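Local coordinates for nitrate regulatory protein (Klebsiella oxytoca, PDB 4AKK) that senses nitrate and nitrite and binds the nasF operon leader RNA at its terminator, so that transcription of the nas operon reads through, at residues Q222-I227 / A391-A396; L364-L369 / N400-E405; K372-L377 / M383-A388. One frame throughout, in Å; residues are numbered along the deposited sequence.

How the interactions relate
Along the chain the segments come in the order 222-227, 364-369, 372-377, 383-388, 391-396 and 400-405, so interaction 3 lies within the span of the other two, while the spans of interactions 1 and 2 overlap by alternation. Interactions 2 and 3 hold together helices 360-380, 385-399 and 403-412, the three-helix bundle of the ANTAR region; interaction 1 joins the middle helix of that bundle to helix 217-240 of the NIT region. Centres of interactions 1 and 2 are about 9 Å apart, and each is about 14 Å from that of interaction 3. Of the three, interaction 1 alone links receptor to effector region; the other two fasten the effector's own helices, and both touch interaction 1 directly.

Interaction 1 (Q222-I227 / A391-A396); sequences QLVDRI and ALRKMA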
loop_
_atom_site.group_PDB
_atom_site.type_symbol
_atom_site.label_atom_id
_atom_site.label_comp_id
_atom_site.label_asym_id
_atom_site.label_seq_id
_atom_site.Cartn_x
_atom_site.Cartn_y
_atom_site.Cartn_z
ATOM N N GLN A 222 -2.877 -21.965 10.351
ATOM C CA GLN A 222 -1.547 -21.430 10.096
ATOM C C GLN A 222 -0.965 -21.997 8.796
ATOM O O GLN A 222 -0.292 -21.294 8.044
ATOM C CB GLN A 222 -0.611 -21.754 11.259
ATOM C CG GLN A 222 -0.998 -21.100 12.585
ATOM C CD GLN A 222 -0.028 -21.469 13.702
ATOM O OE1 GLN A 222 1.008 -22.081 13.455
ATOM N NE2 GLN A 222 -0.362 -21.102 14.934
ATOM N N LEU A 223 -1.227 -23.270 8.535
ATOM C CA LEU A 223 -0.693 -23.897 7.333
ATOM C C LEU A 223 -1.363 -23.278 6.119
ATOM O O LEU A 223 -0.709 -22.792 5.200
ATOM C CB LEU A 223 -0.915 -25.414 7.360
ATOM C CG LEU A 223 -0.556 -26.168 6.078
ATOM C CD1 LEU A 223 0.951 -26.050 5.788
ATOM C CD2 LEU A 223 -0.965 -27.631 6.220
ATOM N N VAL A 224 -2.688 -23.298 6.129
ATOM C CA VAL A 224 -3.464 -22.669 5.088
ATOM C C VAL A 224 -3.005 -21.229 4.836
ATOM O O VAL A 224 -2.925 -20.792 3.691
ATOM C CB VAL A 224 -4.960 -22.673 5.471
ATOM C CG1 VAL A 224 -5.750 -21.704 4.598
ATOM C CG2 VAL A 224 -5.519 -24.092 5.378
ATOM N N ASP A 225 -2.725 -20.495 5.909
ATOM C CA ASP A 225 -2.361 -19.084 5.777
ATOM C C ASP A 225 -1.005 -18.943 5.075
ATOM O O ASP A 225 -0.783 -18.004 4.320
ATOM C CB ASP A 225 -2.311 -18.383 7.146
ATOM C CG ASP A 225 -3.679 -18.298 7.841
ATOM O OD1 ASP A 225 -4.738 -18.325 7.162
ATOM O OD2 ASP A 225 -3.673 -18.200 9.094
ATOM N N ARG A 226 -0.099 -19.873 5.341
ATOM C CA ARG A 226 1.216 -19.863 4.703
ATOM C C ARG A 226 1.071 -20.180 3.229
ATOM O O ARG A 226 1.765 -19.609 2.386
ATOM C CB ARG A 226 2.155 -20.876 5.363
ATOM C CG ARG A 226 2.440 -20.611 6.834
ATOM C CD ARG A 226 2.616 -19.134 7.077
ATOM N NE ARG A 226 2.983 -18.796 8.448
ATOM C CZ ARG A 226 2.120 -18.668 9.453
ATOM N NH1 ARG A 226 0.823 -18.898 9.266
ATOM N NH2 ARG A 226 2.562 -18.333 10.655
ATOM N N ILE A 227 0.141 -21.069 2.908
ATOM C CA ILE A 227 -0.065 -21.452 1.510
ATOM C C ILE A 227 -0.731 -20.335 0.693
ATOM O O ILE A 227 -0.268 -19.988 -0.387
ATOM C CB ILE A 227 -0.862 -22.767 1.380
ATOM C CG1 ILE A 227 -0.042 -23.925 1.960
ATOM C CG2 ILE A 227 -1.242 -23.023 -0.091
ATOM C CD1 ILE A 227 -0.886 -25.104 2.474
ATOM N N ALA A 391 -15.841 -24.508 2.742
ATOM C CA ALA A 391 -16.371 -23.668 1.661
ATOM C C ALA A 391 -15.530 -22.404 1.464
ATOM O O ALA A 391 -15.196 -22.037 0.340
ATOM C CB ALA A 391 -17.816 -23.305 1.933
ATOM N N LEU A 392 -15.190 -21.749 2.567
ATOM C CA LEU A 392 -14.376 -20.539 2.529
ATOM C C LEU A 392 -12.974 -20.812 1.957
ATOM O O LEU A 392 -12.481 -20.063 1.111
ATOM C CB LEU A 392 -14.292 -19.932 3.941
ATOM C CG LEU A 392 -15.630 -19.435 4.524
ATOM C CD1 LEU A 392 -15.532 -19.105 6.010
ATOM C CD2 LEU A 392 -16.157 -18.231 3.770
ATOM N N ARG A 393 -12.341 -21.886 2.427
ATOM C CA ARG A 393 -11.020 -22.296 1.937
ATOM C C ARG A 393 -11.079 -22.614 0.450
ATOM O O ARG A 393 -10.178 -22.249 -0.319
ATOM C CB ARG A 393 -10.480 -23.489 2.748
ATOM C CG ARG A 393 -9.470 -24.414 2.025
ATOM C CD ARG A 393 -8.080 -23.790 1.834
ATOM N NE ARG A 393 -7.100 -24.746 1.303
ATOM C CZ ARG A 393 -5.821 -24.471 1.050
ATOM N NH1 ARG A 393 -5.347 -23.253 1.261
ATOM N NH2 ARG A 393 -5.005 -25.419 0.582
ATOM N N LYS A 394 -12.163 -23.264 0.040
ATOM C CA LYS A 394 -12.353 -23.585 -1.366
ATOM C C LYS A 394 -12.435 -22.317 -2.202
ATOM O O LYS A 394 -11.742 -22.196 -3.209
ATOM C CB LYS A 394 -13.607 -24.438 -1.575
ATOM C CG LYS A 394 -13.844 -24.817 -3.036
ATOM C CD LYS A 394 -15.047 -25.738 -3.196
ATOM C CE LYS A 394 -16.235 -25.261 -2.357
ATOM N NZ LYS A 394 -16.692 -23.880 -2.709
ATOM N N MET A 395 -13.278 -21.370 -1.790
ATOM C CA MET A 395 -13.412 -20.116 -2.539
ATOM C C MET A 395 -12.075 -19.377 -2.626
ATOM O O MET A 395 -11.794 -18.716 -3.615
ATOM C CB MET A 395 -14.494 -19.210 -1.936
ATOM C CG MET A 395 -15.881 -19.359 -2.572
ATOM S SD MET A 395 -17.180 -18.396 -1.738
ATOM C CE MET A 395 -17.401 -19.420 -0.298
ATOM N N ALA A 396 -11.248 -19.516 -1.592
ATOM C CA ALA A 396 -9.968 -18.818 -1.527
ATOM C C ALA A 396 -8.969 -19.370 -2.539
ATOM O O ALA A 396 -8.232 -18.607 -3.143
ATOM C CB ALA A 396 -9.392 -18.894 -0.124
#
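V224 and R393 bring helix 217-240 of the NIT region against helix 385-399 of the ANTAR region, and their side chains run antiparallel alongside one another. The closest approach is from V224 CG1 to R393 NH1, 3.7 Å, with R393 CD following at 4.2 Å from the same methyl. The other branch, V224 CG2, sits over one face of the guanidinium, 4.0 Å above its plane and displaced toward the rim. I227 comes from a different side: its CG2 lies at the guanidinium edge, near the plane, 4.3 Å from R393 NH1. Each of the three residues is buried, yet no hydrogen bond joins the two segments.

What places the arginine is the shape of its chain. CG lies anti to the backbone N (chi1 154°), and a bend at chi2 of 73° then sends an otherwise extended arm across the gap between helices whose nearest CA atoms, V224 and R393, are 8.2 Å apart. M403 of helix 403-412 packs at the root of this arm: M403 SD is 3.8 Å from R393 CB. M403 SD is also 3.7 Å from V224 CG1. D228 offers the guanidinium a long, weak ion pair.

The contact across the two segments is therefore one of dispersion and apolar cover about a cation, whose charge is probably balanced in part by D228, at the junction of sensor and effector regions.

Interaction 2 (L364-L369 / N400-E405); sequences LEERKL and NQRMVE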
loop_
_atom_site.group_PDB
_atom_site.type_symbol
_atom_site.label_atom_id
_atom_site.label_comp_id
_atom_site.label_asym_id
_atom_site.label_seq_id
_atom_site.Cartn_x
_atom_site.Cartn_y
_atom_site.Cartn_z
ATOM N N LEU A 364 -5.675 -13.140 15.127
ATOM C CA LEU A 364 -6.941 -13.330 15.823
ATOM C C LEU A 364 -7.981 -12.340 15.321
ATOM O O LEU A 364 -9.167 -12.653 15.251
ATOM C CB LEU A 364 -6.755 -13.230 17.344
ATOM C CG LEU A 364 -5.837 -14.311 17.924
ATOM C CD1 LEU A 364 -5.680 -14.152 19.428
ATOM C CD2 LEU A 364 -6.350 -15.705 17.584
ATOM N N GLU A 365 -7.539 -11.142 14.969
ATOM C CA GLU A 365 -8.420 -10.221 14.251
ATOM C C GLU A 365 -9.012 -10.877 13.001
ATOM O O GLU A 365 -10.210 -10.762 12.727
ATOM C CB GLU A 365 -7.664 -8.955 13.864
ATOM C CG GLU A 365 -7.726 -7.855 14.902
ATOM C CD GLU A 365 -9.104 -7.212 14.980
ATOM O OE1 GLU A 365 -9.970 -7.528 14.124
ATOM O OE2 GLU A 365 -9.316 -6.385 15.895
ATOM N N GLU A 366 -8.173 -11.580 12.247
ATOM C CA GLU A 366 -8.610 -12.173 10.984
ATOM C C GLU A 366 -9.471 -13.396 11.224
ATOM O O GLU A 366 -10.408 -13.669 10.463
ATOM C CB GLU A 366 -7.406 -12.534 10.114
ATOM C CG GLU A 366 -6.560 -11.321 9.765
ATOM C CD GLU A 366 -5.415 -11.665 8.833
ATOM O OE1 GLU A 366 -5.170 -12.870 8.627
ATOM O OE2 GLU A 366 -4.765 -10.733 8.309
ATOM N N ARG A 367 -9.158 -14.137 12.282
ATOM C CA ARG A 367 -9.965 -15.297 12.615
ATOM C C ARG A 367 -11.380 -14.892 13.013
ATOM O O ARG A 367 -12.339 -15.597 12.704
ATOM C CB ARG A 367 -9.290 -16.141 13.688
ATOM C CG ARG A 367 -8.186 -16.982 13.096
ATOM C CD ARG A 367 -7.236 -17.502 14.127
ATOM N NE ARG A 367 -5.997 -17.957 13.507
ATOM C CZ ARG A 367 -5.120 -18.751 14.111
ATOM N NH1 ARG A 367 -5.366 -19.171 15.345
ATOM N NH2 ARG A 367 -4.008 -19.126 13.485
ATOM N N LYS A 368 -11.507 -13.741 13.667
ATOM C CA LYS A 368 -12.819 -13.214 14.047
ATOM C C LYS A 368 -13.677 -12.999 12.799
ATOM O O LYS A 368 -14.869 -13.323 12.767
ATOM C CB LYS A 368 -12.680 -11.885 14.803
ATOM C CG LYS A 368 -14.032 -11.259 15.162
ATOM C CD LYS A 368 -14.057 -9.764 14.885
ATOM C CE LYS A 368 -13.019 -9.029 15.709
ATOM N NZ LYS A 368 -13.353 -7.589 15.859
ATOM N N LEU A 369 -13.062 -12.439 11.771
ATOM C CA LEU A 369 -13.741 -12.257 10.497
ATOM C C LEU A 369 -14.146 -13.579 9.869
ATOM O O LEU A 369 -15.258 -13.713 9.354
ATOM C CB LEU A 369 -12.855 -11.471 9.547
ATOM C CG LEU A 369 -12.594 -10.065 10.067
ATOM C CD1 LEU A 369 -11.490 -9.373 9.276
ATOM C CD2 LEU A 369 -13.888 -9.264 10.034
ATOM N N ASN A 400 -7.912 -17.360 -5.732
ATOM C CA ASN A 400 -6.544 -16.932 -5.438
ATOM C C ASN A 400 -6.515 -15.778 -4.434
ATOM O O ASN A 400 -5.789 -14.800 -4.607
ATOM C CB ASN A 400 -5.829 -16.507 -6.719
ATOM C CG ASN A 400 -5.824 -17.600 -7.783
ATOM O OD1 ASN A 400 -5.568 -18.772 -7.496
ATOM N ND2 ASN A 400 -6.106 -17.216 -9.017
ATOM N N GLN A 401 -7.322 -15.892 -3.386
ATOM C CA GLN A 401 -7.315 -14.907 -2.310
ATOM C C GLN A 401 -7.135 -15.625 -0.972
ATOM O O GLN A 401 -7.320 -16.840 -0.883
ATOM C CB GLN A 401 -8.618 -14.107 -2.313
ATOM C CG GLN A 401 -8.886 -13.365 -3.621
ATOM C CD GLN A 401 -10.129 -12.493 -3.560
ATOM O OE1 GLN A 401 -10.522 -12.024 -2.487
ATOM N NE2 GLN A 401 -10.748 -12.260 -4.715
ATOM N N ARG A 402 -6.763 -14.877 0.062
ATOM C CA ARG A 402 -6.632 -15.450 1.393
ATOM C C ARG A 402 -8.034 -15.702 1.928
ATOM O O ARG A 402 -8.985 -15.077 1.475
ATOM C CB ARG A 402 -5.865 -14.511 2.315
ATOM C CG ARG A 402 -4.516 -14.018 1.779
ATOM C CD ARG A 402 -3.927 -12.990 2.755
ATOM N NE ARG A 402 -3.672 -13.596 4.060
ATOM C CZ ARG A 402 -3.689 -12.947 5.220
ATOM N NH1 ARG A 402 -3.954 -11.643 5.265
ATOM N NH2 ARG A 402 -3.446 -13.611 6.344
ATOM N N MET A 403 -8.167 -16.641 2.859
ATOM C CA MET A 403 -9.455 -16.926 3.497
ATOM C C MET A 403 -10.057 -15.672 4.150
ATOM O O MET A 403 -11.262 -15.469 4.106
ATOM C CB MET A 403 -9.326 -18.060 4.538
ATOM C CG MET A 403 -9.226 -19.513 3.968
ATOM S SD MET A 403 -9.281 -20.834 5.238
ATOM C CE MET A 403 -10.966 -20.688 5.816
ATOM N N VAL A 404 -9.226 -14.830 4.759
ATOM C CA VAL A 404 -9.762 -13.643 5.415
ATOM C C VAL A 404 -10.333 -12.654 4.402
ATOM O O VAL A 404 -11.307 -11.956 4.695
ATOM C CB VAL A 404 -8.748 -12.952 6.358
ATOM C CG1 VAL A 404 -7.527 -12.451 5.593
ATOM C CG2 VAL A 404 -9.437 -11.818 7.132
ATOM N N GLU A 405 -9.750 -12.626 3.203
ATOM C CA GLU A 405 -10.263 -11.795 2.106
ATOM C C GLU A 405 -11.603 -12.315 1.603
ATOM O O GLU A 405 -12.508 -11.544 1.341
ATOM C CB GLU A 405 -9.257 -11.716 0.954
ATOM C CG GLU A 405 -7.984 -10.963 1.299
ATOM C CD GLU A 405 -6.885 -11.161 0.261
ATOM O OE1 GLU A 405 -6.896 -12.206 -0.427
ATOM O OE2 GLU A 405 -6.006 -10.277 0.135
#
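V404 and E366, whose CA atoms are 5.9 Å apart, lie at the centre of this contact between the first and third helices of the ANTAR three-helix bundle, 360-380 and 403-412. V404 CG2, anti to the backbone N, meets the aliphatic root of the glutamate, with E366 CB 3.7 Å away, and also touches L369 CD1 at 3.8 Å. The second methyl, V404 CG1, lies against the end of the same glutamate, 3.9 Å from E366 CD, and over one face of the R402 guanidinium near its rim.

The extended E366 chain crosses that of R402 at about a right angle and forms a two-pronged salt bridge. R402 NH1 reaches E366 OE2 at 3.3 Å with an N-H...O angle of 154°, on the syn side of the carboxylate but out of its plane; R402 NH2 to E366 OE1 is shorter, 3.0 Å, yet bent and weak. The carboxylate and guanidinium planes stand 57° apart.

R402 is also the N-cap, and its backbone N donates to E405 OE1 at 2.7 Å, the N-cap amide half of a capping box. The salt-bridge geometry is consistent with a pairing owing more to charge than to well-directed hydrogen bonds; R402 probably offsets the cost of burying the E366 carboxylate and helps keep it ionised.

Interaction 3 (K372-L377 / M383-A388); sequences KAKSVL and MQEEQA
A helical hairpin, the first two helices of the ANTAR three-helix bundle, is closed here: K374 and L377 near the end of helix 360-380 meet M383, E385 and A388 around the start of helix 385-399. The CA atoms of K374 and A388 are 5.3 Å apart, a closeness that the small A388 side chain, lying between K374 and L377, makes possible. Its CB is 4.0 Å from K374 CG and 4.2 Å from L377 CB, while L377 CD1 reaches over to the carbonyl side of the same alanine.

From A388 the lysine chain continues to E385, the two side chains crossing at a slant. A bend at chi3 (48°) carries the lysine's end to E385, whose chain is extended with CG anti to the backbone N; the aliphatic parts touch, K374 CE to E385 CG at 3.6 Å. K374 NZ has its stronger partner in E371, a turn earlier on the same helix, and also bridges to E385 OE2 at 3.1 Å, meeting the anti lone pair of that oxygen. The ammonium is therefore shared between two carboxylates.

At the turn itself, Q384 is the N-cap, and its backbone N is bound by Q387 OE1. L416 of the second subunit packs on L377. M383 lays its SD 4.0 Å from L377 CB, and its backbone N gives L377 O a nearly straight (168°) but weak hydrogen bond of 3.3 Å.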
loop_
_atom_site.group_PDB
_atom_site.type_symbol
_atom_site.label_atom_id
_atom_site.label_comp_id
_atom_site.label_asym_id
_atom_site.label_seq_id
_atom_site.Cartn_x
_atom_site.Cartn_y
_atom_site.Cartn_z
ATOM N N LYS A 372 -17.138 -15.111 11.837
ATOM C CA LYS A 372 -18.338 -14.426 11.339
ATOM C C LYS A 372 -18.809 -14.917 9.958
ATOM O O LYS A 372 -19.991 -15.213 9.761
ATOM C CB LYS A 372 -18.099 -12.923 11.283
ATOM C CG LYS A 372 -18.097 -12.209 12.625
ATOM C CD LYS A 372 -17.627 -10.765 12.430
ATOM C CE LYS A 372 -17.842 -9.903 13.663
ATOM N NZ LYS A 372 -19.205 -9.305 13.688
ATOM N N ALA A 373 -17.903 -14.990 8.990
ATOM C CA ALA A 373 -18.281 -15.523 7.678
ATOM C C ALA A 373 -18.815 -16.955 7.777
ATOM O O ALA A 373 -19.770 -17.319 7.085
ATOM C CB ALA A 373 -17.127 -15.444 6.701
ATOM N N LYS A 374 -18.197 -17.767 8.632
ATOM C CA LYS A 374 -18.681 -19.128 8.851
ATOM C C LYS A 374 -20.123 -19.124 9.359
ATOM O O LYS A 374 -20.972 -19.857 8.851
ATOM C CB LYS A 374 -17.779 -19.882 9.825
ATOM C CG LYS A 374 -16.552 -20.506 9.177
ATOM C CD LYS A 374 -15.507 -20.899 10.225
ATOM C CE LYS A 374 -16.127 -21.683 11.378
ATOM N NZ LYS A 374 -15.130 -21.996 12.452
ATOM N N SER A 375 -20.394 -18.293 10.359
ATOM C CA SER A 375 -21.747 -18.163 10.896
ATOM C C SER A 375 -22.748 -17.783 9.812
ATOM O O SER A 375 -23.866 -18.292 9.793
ATOM C CB SER A 375 -21.784 -17.138 12.024
ATOM O OG SER A 375 -20.763 -17.420 12.965
ATOM N N VAL A 376 -22.346 -16.891 8.911
ATOM C CA VAL A 376 -23.227 -16.482 7.823
ATOM C C VAL A 376 -23.632 -17.680 6.978
ATOM O O VAL A 376 -24.801 -17.835 6.631
ATOM C CB VAL A 376 -22.586 -15.405 6.920
ATOM C CG1 VAL A 376 -23.359 -15.282 5.605
ATOM C CG2 VAL A 376 -22.529 -14.062 7.651
ATOM N N LEU A 377 -22.659 -18.522 6.644
ATOM C CA LEU A 377 -22.927 -19.735 5.882
ATOM C C LEU A 377 -23.744 -20.739 6.698
ATOM O O LEU A 377 -24.591 -21.449 6.161
ATOM C CB LEU A 377 -21.618 -20.372 5.407
ATOM C CG LEU A 377 -20.756 -19.513 4.473
ATOM C CD1 LEU A 377 -19.422 -20.161 4.183
ATOM C CD2 LEU A 377 -21.502 -19.225 3.186
ATOM N N MET A 383 -25.179 -24.712 6.458
ATOM C CA MET A 383 -23.947 -25.481 6.454
ATOM C C MET A 383 -23.544 -25.865 7.869
ATOM O O MET A 383 -23.820 -25.134 8.822
ATOM C CB MET A 383 -22.819 -24.684 5.793
ATOM C CG MET A 383 -22.912 -24.589 4.281
ATOM S SD MET A 383 -21.369 -23.969 3.576
ATOM C CE MET A 383 -21.824 -23.802 1.861
ATOM N N GLN A 384 -22.897 -27.021 7.998
ATOM C CA GLN A 384 -22.247 -27.397 9.247
ATOM C C GLN A 384 -20.990 -26.543 9.403
ATOM O O GLN A 384 -20.488 -25.997 8.427
ATOM C CB GLN A 384 -21.881 -28.882 9.232
ATOM C CG GLN A 384 -23.017 -29.797 8.785
ATOM C CD GLN A 384 -24.243 -29.671 9.673
ATOM O OE1 GLN A 384 -24.151 -29.790 10.895
ATOM N NE2 GLN A 384 -25.402 -29.430 9.060
ATOM N N GLU A 385 -20.478 -26.432 10.622
ATOM C CA GLU A 385 -19.342 -25.549 10.875
ATOM C C GLU A 385 -18.097 -25.907 10.058
ATOM O O GLU A 385 -17.479 -25.036 9.441
ATOM C CB GLU A 385 -19.001 -25.504 12.363
ATOM C CG GLU A 385 -17.897 -24.517 12.677
ATOM C CD GLU A 385 -17.553 -24.463 14.148
ATOM O OE1 GLU A 385 -18.188 -25.193 14.941
ATOM O OE2 GLU A 385 -16.642 -23.687 14.510
ATOM N N GLU A 386 -17.723 -27.183 10.060
ATOM C CA GLU A 386 -16.566 -27.627 9.289
ATOM C C GLU A 386 -16.826 -27.408 7.802
ATOM O O GLU A 386 -15.961 -26.919 7.078
ATOM C CB GLU A 386 -16.238 -29.098 9.584
ATOM C CG GLU A 386 -15.161 -29.695 8.665
ATOM C CD GLU A 386 -13.769 -29.151 8.959
ATOM O OE1 GLU A 386 -13.639 -28.307 9.873
ATOM O OE2 GLU A 386 -12.804 -29.572 8.283
ATOM N N GLN A 387 -18.031 -27.749 7.358
ATOM C CA GLN A 387 -18.434 -27.534 5.975
ATOM C C GLN A 387 -18.278 -26.062 5.586
ATOM O O GLN A 387 -17.806 -25.735 4.495
ATOM C CB GLN A 387 -19.888 -27.970 5.788
ATOM C CG GLN A 387 -20.440 -27.795 4.373
ATOM C CD GLN A 387 -21.907 -28.199 4.272
ATOM O OE1 GLN A 387 -22.573 -28.429 5.287
ATOM N NE2 GLN A 387 -22.417 -28.286 3.045
ATOM N N ALA A 388 -18.699 -25.186 6.491
ATOM C CA ALA A 388 -18.579 -23.745 6.319
ATOM C C ALA A 388 -17.126 -23.332 6.089
ATOM O O ALA A 388 -16.816 -22.571 5.168
ATOM C CB ALA A 388 -19.145 -23.030 7.545
#